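Long-range contacts in uncharacterized protein (Bacteroides ovatus, PDB 4IPB), which is of unknown function but belongs to the PepSY-like, putative beta-lactamase-inhibitor-like family and may, as that family name suggests, act as an inhibitor: residues 2-7 with 22-27; 30-35 with 43-48; 56-61 with 85-90; 79-84 with 102-107; 95-100 with 112-117. All blocks are in the same frame, centred on the assembly; numbering follows the deposited sequence. Where two conformers were deposited one is given.

Contact 1. Residues 2-7 with 22-27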
# COMPACT_ATOMS: atom_id res chain seq x y z
N ASP A 2 -15.36 4.42 11.75
CA ASP A 2 -15.09 5.03 13.02
C ASP A 2 -15.16 6.54 12.79
O ASP A 2 -15.10 7.02 11.66
CB ASP A 2 -13.68 4.65 13.49
CG ASP A 2 -13.54 3.19 13.81
OD1 ASP A 2 -14.54 2.48 13.84
OD2 ASP A 2 -12.40 2.75 14.08
N THR A 3 -15.22 7.26 13.89
CA THR A 3 -15.03 8.73 13.87
C THR A 3 -13.60 8.99 14.30
O THR A 3 -13.21 8.63 15.40
CB THR A 3 -16.02 9.33 14.87
OG1 THR A 3 -17.34 8.96 14.47
CG2 THR A 3 -15.93 10.82 14.91
N PRO A 4 -12.77 9.61 13.43
CA PRO A 4 -11.39 9.82 13.83
C PRO A 4 -11.23 10.90 14.91
O PRO A 4 -12.12 11.76 15.01
CB PRO A 4 -10.75 10.33 12.56
CG PRO A 4 -11.84 11.06 11.84
CD PRO A 4 -13.09 10.27 12.15
N PRO A 5 -10.14 10.86 15.69
CA PRO A 5 -9.84 11.97 16.59
C PRO A 5 -9.69 13.30 15.80
O PRO A 5 -9.30 13.28 14.63
CB PRO A 5 -8.51 11.55 17.25
CG PRO A 5 -8.40 10.08 17.02
CD PRO A 5 -9.03 9.87 15.69
N GLY A 6 -10.03 14.41 16.44
CA GLY A 6 -10.00 15.71 15.81
C GLY A 6 -8.62 16.06 15.27
O GLY A 6 -8.49 16.67 14.18
N ASN A 7 -7.58 15.67 15.98
CA ASN A 7 -6.25 16.05 15.50
C ASN A 7 -5.83 15.29 14.25
O ASN A 7 -5.14 15.84 13.37
CB ASN A 7 -5.17 15.99 16.59
CG ASN A 7 -4.92 14.58 17.15
OD1 ASN A 7 -5.74 13.68 17.05
ND2 ASN A 7 -3.76 14.44 17.81
N VAL A 22 -14.95 9.04 3.03
CA VAL A 22 -13.78 8.47 3.73
C VAL A 22 -14.28 7.53 4.82
O VAL A 22 -15.17 7.92 5.64
CB VAL A 22 -12.96 9.57 4.39
CG1 VAL A 22 -11.71 9.03 5.09
CG2 VAL A 22 -12.59 10.60 3.36
N ALA A 23 -13.69 6.34 4.85
CA ALA A 23 -14.00 5.31 5.85
C ALA A 23 -12.81 5.21 6.77
O ALA A 23 -11.70 4.88 6.29
CB ALA A 23 -14.21 3.97 5.17
N TRP A 24 -13.01 5.48 8.07
CA TRP A 24 -11.93 5.45 9.06
C TRP A 24 -11.99 4.17 9.93
O TRP A 24 -13.04 3.70 10.32
CB TRP A 24 -12.02 6.65 9.98
CG TRP A 24 -11.69 7.94 9.38
CD1 TRP A 24 -12.54 8.83 8.82
CD2 TRP A 24 -10.40 8.54 9.36
NE1 TRP A 24 -11.84 9.95 8.42
CE2 TRP A 24 -10.52 9.79 8.73
CE3 TRP A 24 -9.11 8.12 9.80
CZ2 TRP A 24 -9.42 10.67 8.61
CZ3 TRP A 24 -8.03 8.98 9.63
CH2 TRP A 24 -8.20 10.21 9.02
N SER A 25 -10.81 3.66 10.27
CA SER A 25 -10.62 2.54 11.19
C SER A 25 -9.32 2.73 11.94
O SER A 25 -8.59 3.69 11.66
CB SER A 25 -10.55 1.22 10.39
OG SER A 25 -9.42 1.26 9.48
N GLN A 26 -9.02 1.83 12.88
CA GLN A 26 -7.70 1.85 13.51
C GLN A 26 -7.16 0.45 13.71
O GLN A 26 -7.91 -0.53 13.76
CB GLN A 26 -7.73 2.64 14.85
CG GLN A 26 -8.51 2.05 15.99
CD GLN A 26 -8.35 2.88 17.28
OE1 GLN A 26 -7.42 2.66 18.09
NE2 GLN A 26 -9.24 3.81 17.49
N ASP A 27 -5.82 0.35 13.80
CA ASP A 27 -5.10 -0.92 13.94
C ASP A 27 -3.78 -0.63 14.60
O ASP A 27 -3.05 0.24 14.12
CB ASP A 27 -4.87 -1.53 12.55
CG ASP A 27 -4.37 -2.99 12.56
OD1 ASP A 27 -4.50 -3.68 13.59
OD2 ASP A 27 -3.85 -3.42 11.51
O HOH W 1 -15.53 6.44 9.04
O HOH W 2 -10.88 4.55 15.47
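With CG held beside its own backbone N (chi1 -71°), W24 turns one face of its indole to the CB-CG-CD edge of P4. P4 CG stands 3.6 Å from the centroid of the five-membered ring of W24 and 10° off its normal, a true CH-pi contact over the face. P4 CB reaches inward to W24 CD2 at 3.7 Å, which extends the cover across the fused bond. Proline suits this place because its rigid ring presents compact C-H groups to the electron-rich indole.

Next to this CH-pi contact the backbone takes over. D2 N donates to W24 O over 2.8 Å in a nearly straight bond (171°). A water donates to D2 O (2.7 Å) and accepts from W24 N. A second water links the surface side chains, donating to D2 OD2 and accepting from Q26, with its O 2.7 Å from Q26 NE2.

P5 is the N-cap of helix 6-15, so the contact lays the chain leading into this helix against strand 23-27. The indole of W24 continues under the helix, touching V8 and Q9 and meeting F12 edge-to-face, while A23 and S25 bond through their backbones to strand 30-37.

Contact 2. Residues 30-35 with 43-48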
# COMPACT_ATOMS: atom_id res chain seq x y z
N TYR A 30 -2.78 2.98 15.27
CA TYR A 30 -2.69 3.95 14.15
C TYR A 30 -4.11 4.06 13.53
O TYR A 30 -4.92 3.11 13.64
CB TYR A 30 -1.70 3.44 13.11
CG TYR A 30 -0.29 3.34 13.59
CD1 TYR A 30 0.51 4.45 13.63
CD2 TYR A 30 0.23 2.14 14.01
CE1 TYR A 30 1.85 4.40 14.07
CE2 TYR A 30 1.55 2.06 14.46
CZ TYR A 30 2.35 3.19 14.46
OH TYR A 30 3.64 3.12 14.91
N TYR A 31 -4.43 5.18 12.92
CA TYR A 31 -5.73 5.46 12.32
C TYR A 31 -5.59 5.44 10.79
O TYR A 31 -4.59 6.04 10.27
CB TYR A 31 -6.22 6.87 12.73
CG TYR A 31 -6.35 6.96 14.22
CD1 TYR A 31 -5.24 7.27 15.03
CD2 TYR A 31 -7.52 6.60 14.83
CE1 TYR A 31 -5.33 7.28 16.42
CE2 TYR A 31 -7.61 6.60 16.21
CZ TYR A 31 -6.51 6.95 16.98
OH TYR A 31 -6.60 6.92 18.37
N CYS A 32 -6.55 4.84 10.11
CA CYS A 32 -6.48 4.67 8.66
C CYS A 32 -7.69 5.30 8.01
O CYS A 32 -8.83 4.97 8.40
CB CYS A 32 -6.46 3.20 8.32
SG CYS A 32 -6.48 2.84 6.54
N ALA A 33 -7.46 6.16 7.03
CA ALA A 33 -8.46 6.76 6.18
C ALA A 33 -8.46 6.07 4.81
O ALA A 33 -7.41 6.09 4.10
CB ALA A 33 -8.16 8.24 5.99
N ASN A 34 -9.59 5.46 4.45
CA ASN A 34 -9.75 4.77 3.17
C ASN A 34 -10.66 5.56 2.29
O ASN A 34 -11.81 5.89 2.72
CB ASN A 34 -10.32 3.36 3.39
CG ASN A 34 -10.66 2.66 2.10
OD1 ASN A 34 -11.76 2.82 1.57
ND2 ASN A 34 -9.69 2.02 1.50
N PHE A 35 -10.27 5.80 1.04
CA PHE A 35 -11.06 6.64 0.10
C PHE A 35 -10.48 6.57 -1.31
O PHE A 35 -9.36 6.10 -1.49
CB PHE A 35 -11.03 8.12 0.53
CG PHE A 35 -9.67 8.73 0.60
CD1 PHE A 35 -8.80 8.42 1.63
CD2 PHE A 35 -9.23 9.63 -0.34
CE1 PHE A 35 -7.56 8.98 1.73
CE2 PHE A 35 -7.95 10.20 -0.25
CZ PHE A 35 -7.12 9.83 0.76
N ASN A 43 -5.19 4.36 1.18
CA ASN A 43 -5.28 4.16 2.64
C ASN A 43 -4.18 4.99 3.24
O ASN A 43 -2.97 4.78 2.97
CB ASN A 43 -5.12 2.68 2.99
CG ASN A 43 -6.32 1.90 2.59
OD1 ASN A 43 -7.33 1.89 3.31
ND2 ASN A 43 -6.24 1.23 1.46
N VAL A 44 -4.60 5.97 4.04
CA VAL A 44 -3.66 6.94 4.59
C VAL A 44 -3.70 6.80 6.11
O VAL A 44 -4.78 6.92 6.71
CB VAL A 44 -4.00 8.39 4.16
CG1 VAL A 44 -2.99 9.42 4.73
CG2 VAL A 44 -4.11 8.51 2.64
N TRP A 45 -2.53 6.60 6.70
CA TRP A 45 -2.40 6.25 8.10
C TRP A 45 -1.77 7.36 8.94
O TRP A 45 -0.87 8.07 8.46
CB TRP A 45 -1.56 4.98 8.24
CG TRP A 45 -2.20 3.78 7.68
CD1 TRP A 45 -2.19 3.32 6.36
CD2 TRP A 45 -2.84 2.75 8.45
NE1 TRP A 45 -2.90 2.14 6.30
CE2 TRP A 45 -3.27 1.76 7.56
CE3 TRP A 45 -3.20 2.64 9.81
CZ2 TRP A 45 -3.99 0.66 7.98
CZ3 TRP A 45 -3.85 1.55 10.23
CH2 TRP A 45 -4.24 0.54 9.33
N PHE A 46 -2.23 7.50 10.18
CA PHE A 46 -1.76 8.54 11.11
C PHE A 46 -1.55 7.96 12.49
O PHE A 46 -2.17 6.94 12.84
CB PHE A 46 -2.85 9.64 11.29
CG PHE A 46 -3.24 10.30 10.00
CD1 PHE A 46 -4.12 9.74 9.12
CD2 PHE A 46 -2.61 11.48 9.63
CE1 PHE A 46 -4.40 10.35 7.88
CE2 PHE A 46 -2.91 12.11 8.42
CZ PHE A 46 -3.79 11.53 7.54
N ASN A 47 -0.66 8.59 13.26
CA ASN A 47 -0.49 8.24 14.66
C ASN A 47 -1.39 9.12 15.55
O ASN A 47 -2.12 10.00 15.07
CB ASN A 47 0.99 8.27 15.06
CG ASN A 47 1.55 9.67 15.14
OD1 ASN A 47 0.81 10.67 15.22
ND2 ASN A 47 2.86 9.75 15.06
N VAL A 48 -1.40 8.80 16.85
CA VAL A 48 -2.24 9.49 17.81
C VAL A 48 -1.92 10.98 17.99
O VAL A 48 -2.78 11.71 18.50
CB VAL A 48 -2.20 8.73 19.15
CG1 VAL A 48 -0.86 8.96 19.81
CG2 VAL A 48 -3.36 9.11 20.05
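C32 lies over one face of the W45 indole. CB sits 3.3 Å from the centroid of the six-membered ring of W45, only 2° off the normal, as a CH-pi donor. From there chi1 of 176° sends SG opposite the backbone N and along the strand toward N43. SG thus passes over the five-membered side of the indole, 3.5 Å from W45 CE2, in a sulfur-aromatic contact, and its far side comes 3.5 Å from N43 OD1. Y30 CB adds an approach at the rim of the same indole, 3.7 Å from W45 CE3.

The backbone frame is an antiparallel hairpin of strands 30-37 and 40-46. Y31 with F46 and A33 with V44 are hydrogen-bonded pairs, two bonds each, and C32 with W45 and N34 with N43 are non-hydrogen-bonded pairs. On the face of A33 and V44, the edge of the F35 ring meets V44 CG2 through CE1 at 3.6 Å, with F12 meeting the F35 ring edge-to-face.

N34 lies beside N43, and N34 ND2 donates to N43 OD1 over 3.0 Å, fairly straight at the hydrogen but from above the carbonyl plane. The C32 face thus grades from a soft sulfur and aromatic surface to a pair of amides joined by one hydrogen bond, nearer the hairpin turn, whereas the A33 face, with V44 and F46, is largely apolar, as suits packing under helix 6-15.

Contact 3. Residues 56-61 with 85-90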
# COMPACT_ATOMS: atom_id res chain seq x y z
N LEU A 56 -0.73 4.34 1.29
CA LEU A 56 -0.73 3.21 0.36
C LEU A 56 -1.71 3.51 -0.76
O LEU A 56 -2.92 3.77 -0.51
CB LEU A 56 -1.07 1.93 1.05
CG LEU A 56 -0.08 1.50 2.09
CD1 LEU A 56 -0.35 2.08 3.47
CD2 LEU A 56 -0.01 -0.01 2.20
N THR A 57 -1.22 3.50 -2.01
CA THR A 57 -2.04 3.80 -3.16
C THR A 57 -2.13 2.55 -4.04
O THR A 57 -1.12 1.95 -4.38
CB THR A 57 -1.46 4.93 -4.03
OG1 THR A 57 -1.27 6.13 -3.23
CG2 THR A 57 -2.35 5.28 -5.19
N ASP A 58 -3.36 2.17 -4.36
CA ASP A 58 -3.58 0.99 -5.17
C ASP A 58 -3.44 1.34 -6.65
O ASP A 58 -4.35 1.95 -7.24
CB ASP A 58 -5.01 0.50 -4.96
CG ASP A 58 -5.30 0.06 -3.51
OD1 ASP A 58 -4.38 -0.30 -2.78
OD2 ASP A 58 -6.49 0.06 -3.12
N LEU A 59 -2.32 0.94 -7.22
CA LEU A 59 -2.02 1.19 -8.63
C LEU A 59 -2.58 0.12 -9.57
O LEU A 59 -2.70 0.38 -10.75
CB LEU A 59 -0.51 1.29 -8.81
CG LEU A 59 0.25 2.39 -8.05
CD1 LEU A 59 1.74 2.36 -8.34
CD2 LEU A 59 -0.31 3.74 -8.39
N VAL A 60 -2.95 -1.04 -9.01
CA VAL A 60 -3.73 -2.11 -9.69
C VAL A 60 -2.87 -2.94 -10.65
O VAL A 60 -2.85 -4.17 -10.56
CB VAL A 60 -4.98 -1.58 -10.42
CG1 VAL A 60 -5.78 -2.74 -11.02
CG2 VAL A 60 -5.85 -0.74 -9.50
N SER A 61 -2.19 -2.27 -11.56
CA SER A 61 -1.55 -2.97 -12.69
C SER A 61 -0.15 -2.50 -13.05
O SER A 61 0.27 -1.42 -12.67
CB SER A 61 -2.45 -2.88 -13.90
OG SER A 61 -2.84 -1.55 -14.16
N ASN A 85 -2.43 -7.30 -7.72
CA ASN A 85 -2.46 -5.93 -7.26
C ASN A 85 -1.06 -5.33 -7.24
O ASN A 85 -0.05 -6.04 -7.26
CB ASN A 85 -3.13 -5.90 -5.88
CG ASN A 85 -3.51 -4.49 -5.42
OD1 ASN A 85 -3.68 -3.55 -6.23
ND2 ASN A 85 -3.68 -4.34 -4.11
N VAL A 86 -1.02 -4.01 -7.28
CA VAL A 86 0.21 -3.24 -7.23
C VAL A 86 -0.08 -2.09 -6.27
O VAL A 86 -1.03 -1.36 -6.52
CB VAL A 86 0.60 -2.72 -8.63
CG1 VAL A 86 1.90 -1.90 -8.58
CG2 VAL A 86 0.70 -3.87 -9.65
N THR A 87 0.75 -1.96 -5.23
CA THR A 87 0.54 -0.94 -4.21
C THR A 87 1.79 -0.08 -4.08
O THR A 87 2.92 -0.62 -3.87
CB THR A 87 0.18 -1.55 -2.86
OG1 THR A 87 -0.89 -2.45 -3.04
CG2 THR A 87 -0.19 -0.49 -1.84
N MSE A 88 1.65 1.23 -4.12
CA MSE A 88 2.76 2.12 -3.82
C MSE A 88 2.66 2.54 -2.36
O MSE A 88 1.56 2.93 -1.93
CB MSE A 88 2.70 3.34 -4.74
CG MSE A 88 3.71 4.44 -4.41
SE MSE A 88 5.57 3.86 -4.66
CE MSE A 88 5.58 3.98 -6.62
N VAL A 89 3.71 2.41 -1.61
CA VAL A 89 3.74 2.66 -0.15
C VAL A 89 4.72 3.77 0.08
O VAL A 89 5.89 3.66 -0.29
CB VAL A 89 4.08 1.42 0.69
CG1 VAL A 89 3.86 1.72 2.17
CG2 VAL A 89 3.27 0.23 0.29
N GLU A 90 4.26 4.89 0.63
CA GLU A 90 5.07 6.06 0.86
C GLU A 90 5.09 6.42 2.31
O GLU A 90 4.10 6.20 3.03
CB GLU A 90 4.58 7.24 0.07
CG GLU A 90 4.61 7.03 -1.43
CD GLU A 90 3.92 8.15 -2.20
OE1 GLU A 90 2.65 8.12 -2.25
OE2 GLU A 90 4.66 9.02 -2.72
O HOH W 3 1.20 5.97 -2.07
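V86 meets L59 and V60 where strand 52-58 runs out beside strand 82-90, an antiparallel pairing at the middle of the eight-stranded sheet. V86 O takes two donors: L59 N at 2.7 Å in a bent bond, and V60 N at 3.2 Å on a lone pair. They hold the chain as it turns at V60, whose positive phi of 77° and the weak bond from S61 N to L59 O fit a classic gamma turn. T87, beta-branched and suited to a strand, rests CG2 3.9 Å from L56 CB. M88, a selenomethionine, exchanges two backbone bonds with T57; its CB lies 3.9 Å from L59 CD1, while the rest of its bent chain leads away. V89 packs CG2 against L56 CD2 at 3.8 Å, the two side chains pointing the same way toward F139. At E90 the contact turns polar: one water lies 2.6 Å from E90 OE1 and 2.7 Å from T57 OG1, the latter also bonded to K42 NZ.

Contact 4. Residues 79-84 with 102-107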
# COMPACT_ATOMS: atom_id res chain seq x y z
N ALA A 79 8.12 -12.90 -13.33
CA ALA A 79 7.81 -12.23 -14.61
C ALA A 79 6.56 -12.74 -15.30
O ALA A 79 5.81 -11.95 -15.86
CB ALA A 79 9.02 -12.31 -15.56
N ASN A 80 6.30 -14.05 -15.23
CA ASN A 80 5.15 -14.63 -15.89
C ASN A 80 3.96 -14.96 -14.98
O ASN A 80 2.99 -15.58 -15.42
CB ASN A 80 5.60 -15.89 -16.65
CG ASN A 80 6.62 -15.58 -17.74
OD1 ASN A 80 6.51 -14.59 -18.45
ND2 ASN A 80 7.65 -16.41 -17.84
N TRP A 81 4.00 -14.50 -13.74
CA TRP A 81 2.90 -14.70 -12.81
C TRP A 81 1.77 -13.69 -13.09
O TRP A 81 1.99 -12.67 -13.74
CB TRP A 81 3.45 -14.56 -11.37
CG TRP A 81 4.22 -15.80 -10.91
CD1 TRP A 81 5.23 -16.43 -11.55
CD2 TRP A 81 3.99 -16.52 -9.71
NE1 TRP A 81 5.65 -17.53 -10.82
CE2 TRP A 81 4.89 -17.61 -9.69
CE3 TRP A 81 3.07 -16.38 -8.66
CZ2 TRP A 81 4.92 -18.53 -8.64
CZ3 TRP A 81 3.08 -17.31 -7.65
CH2 TRP A 81 4.02 -18.36 -7.64
N VAL A 82 0.58 -13.97 -12.57
CA VAL A 82 -0.59 -13.09 -12.70
C VAL A 82 -0.53 -12.03 -11.63
O VAL A 82 -0.35 -12.33 -10.43
CB VAL A 82 -1.91 -13.87 -12.52
CG1 VAL A 82 -3.11 -12.93 -12.53
CG2 VAL A 82 -2.04 -14.91 -13.62
N VAL A 83 -0.67 -10.78 -12.05
CA VAL A 83 -0.49 -9.70 -11.11
C VAL A 83 -1.87 -9.35 -10.55
O VAL A 83 -2.75 -8.90 -11.30
CB VAL A 83 0.17 -8.50 -11.77
CG1 VAL A 83 0.14 -7.33 -10.83
CG2 VAL A 83 1.60 -8.84 -12.13
N ASP A 84 -2.08 -9.60 -9.27
CA ASP A 84 -3.37 -9.32 -8.63
C ASP A 84 -3.53 -7.88 -8.18
O ASP A 84 -4.64 -7.34 -8.23
CB ASP A 84 -3.58 -10.20 -7.40
CG ASP A 84 -3.78 -11.67 -7.75
OD1 ASP A 84 -3.93 -12.04 -8.94
OD2 ASP A 84 -3.80 -12.46 -6.78
N VAL A 102 1.27 -11.26 -6.48
CA VAL A 102 1.18 -12.16 -7.62
C VAL A 102 0.63 -13.52 -7.24
O VAL A 102 0.69 -13.95 -6.06
CB VAL A 102 2.55 -12.37 -8.27
CG1 VAL A 102 3.05 -11.06 -8.82
CG2 VAL A 102 3.57 -12.93 -7.29
N GLY A 103 0.04 -14.16 -8.25
CA GLY A 103 -0.51 -15.51 -8.13
C GLY A 103 -0.32 -16.23 -9.49
O GLY A 103 0.31 -15.75 -10.41
N GLN A 104 -0.84 -17.42 -9.61
CA GLN A 104 -0.74 -18.15 -10.89
C GLN A 104 -2.13 -18.51 -11.26
O GLN A 104 -2.93 -18.70 -10.36
CB GLN A 104 0.13 -19.39 -10.75
CG GLN A 104 1.61 -19.05 -10.86
CD GLN A 104 2.50 -20.26 -10.70
OE1 GLN A 104 2.27 -21.11 -9.83
NE2 GLN A 104 3.55 -20.33 -11.51
N ASP A 105 -2.45 -18.51 -12.55
CA ASP A 105 -3.73 -19.00 -12.97
C ASP A 105 -3.78 -20.45 -12.48
O ASP A 105 -2.77 -21.18 -12.53
CB ASP A 105 -3.91 -19.00 -14.50
CG ASP A 105 -4.29 -17.65 -15.06
OD1 ASP A 105 -4.68 -16.73 -14.29
OD2 ASP A 105 -4.20 -17.52 -16.30
N ASN A 106 -4.95 -20.81 -11.97
CA ASN A 106 -5.27 -22.16 -11.56
C ASN A 106 -4.60 -22.70 -10.29
O ASN A 106 -4.79 -23.86 -9.97
CB ASN A 106 -5.03 -23.10 -12.72
CG ASN A 106 -5.92 -22.78 -13.91
OD1 ASN A 106 -5.43 -22.46 -14.99
ND2 ASN A 106 -7.23 -22.96 -13.75
N VAL A 107 -3.89 -21.88 -9.54
CA VAL A 107 -3.48 -22.27 -8.16
C VAL A 107 -3.61 -21.10 -7.20
O VAL A 107 -3.60 -19.93 -7.59
CB VAL A 107 -2.05 -22.88 -8.03
CG1 VAL A 107 -2.03 -24.33 -8.52
CG2 VAL A 107 -1.01 -22.04 -8.75
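W81 and Q104 make the dense part of this contact. The side chain of Q104, extended beyond CG with chi2 at 179°, runs across one face of the indole. Q104 CG stands 3.6 Å from the centroid of the six-membered ring in a CH-pi contact. Further out, the amide stacks over the ring with the planes only 12° apart, and NE2 comes to 3.5 Å from W81 CE2. Glutamine suits the spot because its methylene groups and flat amide can both lie on an aromatic surface while its polar end stays near the outside. V102 fills in beside the indole, its CG2 3.7 Å from W81 CE3, and on its other branch CG1 lies 4.2 Å from V83 CG2, both valines also touching F73 of helix 67-75.

Beneath these side chains V82 and G103 form a hydrogen-bonded pair: V82 N to G103 O at 2.8 Å, and G103 N to V82 O at 2.9 Å.

The outer side is much sparser. There V82 CG2 touches D105 OD1 at 3.3 Å, the two side chains crossing at about a right angle, and D105 is exposed. D84 turns to K110, with which OD2 makes a salt bridge. From Q104 the chain enters a type II turn with N106 at its third position, where the positive phi of 72° is readily taken by asparagine. Strand 97-104 thus ends its antiparallel hairpin with strand 82-90 and reverses into strand 107-115, the successive-neighbour pattern of a beta meander.

Contact 5. Residues 95-100 with 112-117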
# COMPACT_ATOMS: atom_id res chain seq x y z
N GLN A 95 12.22 5.09 2.70
CA GLN A 95 12.10 4.99 1.25
C GLN A 95 10.78 4.28 0.85
O GLN A 95 10.29 3.35 1.52
CB GLN A 95 13.30 4.21 0.69
CG GLN A 95 13.28 3.93 -0.78
CD GLN A 95 14.52 3.21 -1.25
OE1 GLN A 95 14.68 2.01 -1.07
NE2 GLN A 95 15.41 3.95 -1.87
N ALA A 96 10.19 4.76 -0.24
CA ALA A 96 9.00 4.12 -0.77
C ALA A 96 9.26 2.66 -1.15
O ALA A 96 10.35 2.25 -1.49
CB ALA A 96 8.46 4.86 -1.98
N ILE A 97 8.19 1.88 -1.10
CA ILE A 97 8.19 0.47 -1.43
C ILE A 97 7.02 0.20 -2.39
O ILE A 97 5.94 0.70 -2.19
CB ILE A 97 7.95 -0.42 -0.20
CG1 ILE A 97 9.02 -0.20 0.82
CG2 ILE A 97 7.95 -1.89 -0.62
CD1 ILE A 97 8.73 -0.79 2.21
N ILE A 98 7.30 -0.57 -3.43
CA ILE A 98 6.29 -1.03 -4.34
C ILE A 98 5.99 -2.50 -4.02
O ILE A 98 6.88 -3.33 -4.00
CB ILE A 98 6.75 -0.92 -5.80
CG1 ILE A 98 6.97 0.52 -6.24
CG2 ILE A 98 5.67 -1.53 -6.71
CD1 ILE A 98 8.32 1.08 -5.90
N VAL A 99 4.74 -2.80 -3.72
CA VAL A 99 4.34 -4.15 -3.34
C VAL A 99 3.52 -4.68 -4.48
O VAL A 99 2.46 -4.13 -4.83
CB VAL A 99 3.56 -4.21 -2.02
CG1 VAL A 99 3.26 -5.65 -1.70
CG2 VAL A 99 4.37 -3.60 -0.89
N ILE A 100 4.01 -5.75 -5.09
CA ILE A 100 3.28 -6.42 -6.18
C ILE A 100 2.79 -7.74 -5.65
O ILE A 100 3.60 -8.55 -5.20
CB ILE A 100 4.14 -6.63 -7.42
CG1 ILE A 100 4.81 -5.30 -7.83
CG2 ILE A 100 3.30 -7.24 -8.54
CD1 ILE A 100 5.75 -5.42 -9.02
N GLN A 112 3.46 -11.63 -1.93
CA GLN A 112 3.78 -10.20 -2.03
C GLN A 112 5.26 -10.04 -2.31
O GLN A 112 6.09 -10.66 -1.63
CB GLN A 112 3.51 -9.42 -0.74
CG GLN A 112 2.05 -9.17 -0.47
CD GLN A 112 1.87 -8.48 0.87
OE1 GLN A 112 2.45 -8.90 1.85
NE2 GLN A 112 1.06 -7.41 0.91
N LEU A 113 5.54 -9.22 -3.31
CA LEU A 113 6.90 -8.91 -3.75
C LEU A 113 7.14 -7.47 -3.36
O LEU A 113 6.36 -6.62 -3.71
CB LEU A 113 7.02 -9.07 -5.28
CG LEU A 113 6.45 -10.30 -5.94
CD1 LEU A 113 6.64 -10.24 -7.44
CD2 LEU A 113 7.02 -11.52 -5.29
N PHE A 114 8.19 -7.20 -2.59
CA PHE A 114 8.56 -5.85 -2.09
C PHE A 114 9.76 -5.31 -2.86
O PHE A 114 10.92 -5.79 -2.66
CB PHE A 114 8.88 -5.93 -0.61
CG PHE A 114 7.70 -6.36 0.26
CD1 PHE A 114 7.33 -7.67 0.33
CD2 PHE A 114 7.06 -5.43 1.08
CE1 PHE A 114 6.27 -8.07 1.15
CE2 PHE A 114 6.03 -5.82 1.90
CZ PHE A 114 5.60 -7.15 1.92
N TYR A 115 9.49 -4.34 -3.73
CA TYR A 115 10.49 -3.73 -4.57
C TYR A 115 10.84 -2.31 -4.10
O TYR A 115 9.95 -1.55 -3.71
CB TYR A 115 10.00 -3.60 -6.05
CG TYR A 115 10.04 -4.88 -6.82
CD1 TYR A 115 11.17 -5.24 -7.49
CD2 TYR A 115 8.92 -5.72 -6.90
CE1 TYR A 115 11.24 -6.42 -8.21
CE2 TYR A 115 8.97 -6.92 -7.62
CZ TYR A 115 10.13 -7.24 -8.27
OH TYR A 115 10.24 -8.42 -8.98
N THR A 116 12.09 -1.97 -4.27
CA THR A 116 12.51 -0.59 -4.09
C THR A 116 12.22 0.16 -5.38
O THR A 116 12.08 -0.44 -6.48
CB THR A 116 14.03 -0.45 -3.77
OG1 THR A 116 14.81 -0.71 -4.94
CG2 THR A 116 14.47 -1.39 -2.62
N PRO A 117 12.19 1.49 -5.31
CA PRO A 117 12.07 2.30 -6.54
C PRO A 117 13.18 2.13 -7.55
O PRO A 117 12.97 2.48 -8.72
CB PRO A 117 12.07 3.74 -6.01
CG PRO A 117 11.52 3.57 -4.59
CD PRO A 117 12.20 2.33 -4.11
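Backbone hydrogen bonds pair I98 with Y115 and I100 with L113, each pair exchanging two. I98 N to Y115 O is 2.8 Å and nearly straight at 172°, as is its return bond. V99 and F114 form the non-hydrogen-bonded pair between them, where V99 CA approaches L113 O at 3.2 Å in a CA-H...O contact.

Apolar packing divides between the two faces. I98, I100, L113 and Y115 point to the side covered by V69 and F73 of helix 67-75, and I100 CD1 approaches Y115 CD2 at 3.8 Å, slanting to the ring. The other face carries I97, V99 and F114 beneath F139 of helix 136-139. There V99 CG2 lies alongside the F114 ring, 3.8 Å from CD2, while I97 CG2 meets the edge of that ring at 4.0 Å. F114 also has K123 as a cation-pi partner. Beta-branched I97, I98, V99 and I100 suit a strand, whose extended backbone leaves room for branching at CB; strands 97-104 and 107-115 form an antiparallel hairpin in the meandering sheet.

Of the polar side chains, Q112 brings NE2 3.8 Å from V99 CG1, yet its buried amide is satisfied elsewhere, OE1 by R125 and NE2 by the I133 carbonyl. At the other end the contact is van der Waals packing: with CG opposite its backbone N (chi1 176°), Q95 brings CD 3.8 Å from P117 CD, which also lies 3.2 Å from A96 O.

From the N terminus, contact 1 closes first, around helix 6-15. Contact 2 follows in series as the hairpin of strands 30-37 and 40-46; it touches contact 1 through backbone bonds between strands 23-27 and 30-37, and contact 3 through N43 and L56. Contact 3 closes the longer loop that contains helix 67-75. Contact 4 crosses contact 3, since 79-84 falls within that loop and 102-107 beyond it, and it likewise crosses contact 5, which is in series with contact 3. Contacts 3 and 5 share backbone bonds between strands 82-90 and 97-104. Contacts 2 to 5 join neighbouring strands of one antiparallel sheet, while contact 1 fastens the segment leading into helix 6-15 to edge strand 23-27.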